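Local structure of hypothetical protein ST1444 (Sulfolobus tokodaii, 2EO0) at residues E76-F81 with I102-L107. The protein resolves Holliday junctions, probably as a magnesium-dependent endonuclease that nicks opposing strands of four-way DNA during recombination. Numbering follows the deposited sequence.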
loop_
_atom_site.group_PDB
_atom_site.type_symbol
_atom_site.label_atom_id
_atom_site.label_comp_id
_atom_site.label_asym_id
_atom_site.label_seq_id
_atom_site.Cartn_x
_atom_site.Cartn_y
_atom_site.Cartn_z
ATOM N N GLU A 76 -13.074 -12.969 -3.609
ATOM C CA GLU A 76 -12.729 -13.373 -2.264
ATOM C C GLU A 76 -11.239 -13.171 -2.014
ATOM O O GLU A 76 -10.840 -12.850 -0.894
ATOM C CB GLU A 76 -13.154 -14.824 -2.032
ATOM C CG GLU A 76 -14.663 -14.992 -2.136
ATOM C CD GLU A 76 -15.125 -16.428 -1.994
ATOM O OE1 GLU A 76 -14.336 -17.351 -2.299
ATOM O OE2 GLU A 76 -16.286 -16.634 -1.592
ATOM N N GLY A 77 -10.432 -13.326 -3.063
ATOM C CA GLY A 77 -8.993 -13.126 -2.957
ATOM C C GLY A 77 -8.595 -11.673 -2.668
ATOM O O GLY A 77 -7.917 -11.402 -1.681
ATOM N N ILE A 78 -9.001 -10.730 -3.509
ATOM C CA ILE A 78 -8.650 -9.341 -3.258
ATOM C C ILE A 78 -9.261 -8.899 -1.932
ATOM O O ILE A 78 -8.775 -7.976 -1.288
ATOM C CB ILE A 78 -9.120 -8.406 -4.398
ATOM C CG1 ILE A 78 -10.580 -8.663 -4.715
ATOM C CG2 ILE A 78 -8.307 -8.655 -5.646
ATOM C CD1 ILE A 78 -11.041 -8.026 -6.038
ATOM N N ARG A 79 -10.329 -9.573 -1.526
ATOM C CA ARG A 79 -10.995 -9.286 -0.264
ATOM C C ARG A 79 -10.116 -9.722 0.931
ATOM O O ARG A 79 -10.065 -9.051 1.964
ATOM C CB ARG A 79 -12.322 -10.027 -0.257
ATOM C CG ARG A 79 -13.258 -9.741 0.893
ATOM C CD ARG A 79 -14.663 -10.229 0.520
ATOM N NE ARG A 79 -15.382 -9.248 -0.292
ATOM C CZ ARG A 79 -16.535 -9.488 -0.914
ATOM N NH1 ARG A 79 -17.097 -10.687 -0.832
ATOM N NH2 ARG A 79 -17.154 -8.511 -1.573
ATOM N N GLU A 80 -9.430 -10.848 0.783
ATOM C CA GLU A 80 -8.558 -11.356 1.833
ATOM C C GLU A 80 -7.318 -10.445 1.945
ATOM O O GLU A 80 -6.755 -10.234 3.021
ATOM C CB GLU A 80 -8.137 -12.795 1.503
ATOM C CG GLU A 80 -7.473 -13.520 2.656
ATOM C CD GLU A 80 -8.245 -13.373 3.959
ATOM O OE1 GLU A 80 -9.463 -13.693 3.978
ATOM O OE2 GLU A 80 -7.632 -12.936 4.965
ATOM N N PHE A 81 -6.899 -9.920 0.806
ATOM C CA PHE A 81 -5.779 -9.018 0.763
ATOM C C PHE A 81 -6.203 -7.725 1.479
ATOM O O PHE A 81 -5.419 -7.090 2.193
ATOM C CB PHE A 81 -5.427 -8.755 -0.697
ATOM C CG PHE A 81 -4.267 -7.844 -0.883
ATOM C CD1 PHE A 81 -4.379 -6.492 -0.590
ATOM C CD2 PHE A 81 -3.065 -8.334 -1.363
ATOM C CE1 PHE A 81 -3.307 -5.642 -0.775
ATOM C CE2 PHE A 81 -1.979 -7.482 -1.552
ATOM C CZ PHE A 81 -2.105 -6.139 -1.259
ATOM N N ILE A 102 -17.498 2.389 -6.123
ATOM C CA ILE A 102 -18.391 2.080 -5.012
ATOM C C ILE A 102 -17.571 1.260 -4.022
ATOM O O ILE A 102 -16.505 0.744 -4.376
ATOM C CB ILE A 102 -19.586 1.230 -5.456
ATOM C CG1 ILE A 102 -19.082 0.051 -6.281
ATOM C CG2 ILE A 102 -20.581 2.084 -6.244
ATOM C CD1 ILE A 102 -20.132 -1.000 -6.528
ATOM N N LYS A 103 -18.050 1.154 -2.783
ATOM C CA LYS A 103 -17.360 0.342 -1.778
ATOM C C LYS A 103 -17.507 -1.098 -2.245
ATOM O O LYS A 103 -18.591 -1.526 -2.648
ATOM C CB LYS A 103 -18.013 0.460 -0.401
ATOM C CG LYS A 103 -17.626 1.672 0.407
ATOM C CD LYS A 103 -18.457 1.722 1.687
ATOM C CE LYS A 103 -17.797 2.569 2.794
ATOM N NZ LYS A 103 -17.450 3.966 2.392
ATOM N N PHE A 104 -16.414 -1.848 -2.199
ATOM C CA PHE A 104 -16.461 -3.235 -2.629
ATOM C C PHE A 104 -17.546 -4.025 -1.869
ATOM O O PHE A 104 -18.038 -5.055 -2.349
ATOM C CB PHE A 104 -15.103 -3.879 -2.420
ATOM C CG PHE A 104 -14.824 -4.970 -3.373
ATOM C CD1 PHE A 104 -14.319 -4.686 -4.633
ATOM C CD2 PHE A 104 -15.067 -6.293 -3.019
ATOM C CE1 PHE A 104 -14.051 -5.706 -5.541
ATOM C CE2 PHE A 104 -14.801 -7.327 -3.922
ATOM C CZ PHE A 104 -14.289 -7.028 -5.189
ATOM N N ASP A 105 -17.911 -3.521 -0.691
ATOM C CA ASP A 105 -18.934 -4.138 0.152
ATOM C C ASP A 105 -20.325 -4.093 -0.460
ATOM O O ASP A 105 -21.242 -4.735 0.037
ATOM C CB ASP A 105 -18.990 -3.450 1.515
ATOM C CG ASP A 105 -17.749 -3.683 2.327
ATOM O OD1 ASP A 105 -17.104 -4.746 2.117
ATOM O OD2 ASP A 105 -17.429 -2.817 3.187
ATOM N N MET A 106 -20.483 -3.323 -1.528
ATOM C CA MET A 106 -21.778 -3.215 -2.190
ATOM C C MET A 106 -22.051 -4.415 -3.093
ATOM O O MET A 106 -23.183 -4.632 -3.516
ATOM C CB MET A 106 -21.856 -1.926 -3.010
ATOM C CG MET A 106 -21.708 -0.649 -2.187
ATOM S SD MET A 106 -23.162 -0.242 -1.185
ATOM C CE MET A 106 -23.806 1.153 -2.183
ATOM N N LEU A 107 -21.020 -5.187 -3.407
ATOM C CA LEU A 107 -21.219 -6.364 -4.244
ATOM C C LEU A 107 -21.897 -7.467 -3.414
ATOM O O LEU A 107 -21.370 -7.873 -2.374
ATOM C CB LEU A 107 -19.874 -6.893 -4.764
ATOM C CG LEU A 107 -19.013 -6.055 -5.707
ATOM C CD1 LEU A 107 -17.623 -6.647 -5.717
ATOM C CD2 LEU A 107 -19.598 -6.040 -7.120
#
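Phe104 sends its ring between two residues of the helix, Ile78 and Arg79, and each meets a different part of the ring. Ile78 reaches the far end of the ring: its CD1 lies 3.5 Å from Phe104 CZ and 3.8 Å from Phe104 CE1, and the two side chains cross at about a right angle. Arg79 comes in along the CD2-CE2 side, with NH2 near the ring plane at the edge, 3.4 Å from Phe104 CD2. Guanidinium and ring planes stand 80° apart, so this pair is no parallel stack. A bend at chi3 (-83°) turns the otherwise extended arginine chain toward the 3-10 turn, where Arg79 NH2 is 5.3 Å from Asp105 OD1, a separation that suggests at most a weak electrostatic attraction. Arg79 also makes a cation-pi contact with Tyr115. Within its own segment, Phe104 has Leu107 CD1 over one ring face, 3.3 Å above the plane and offset toward the rim. Ile78 also touches Glu58, a probable magnesium ligand. The contact thus packs helix 72-85 against the turn that follows strand 98-103, part of the helix-on-sheet core of the PDDEXK nuclease fold.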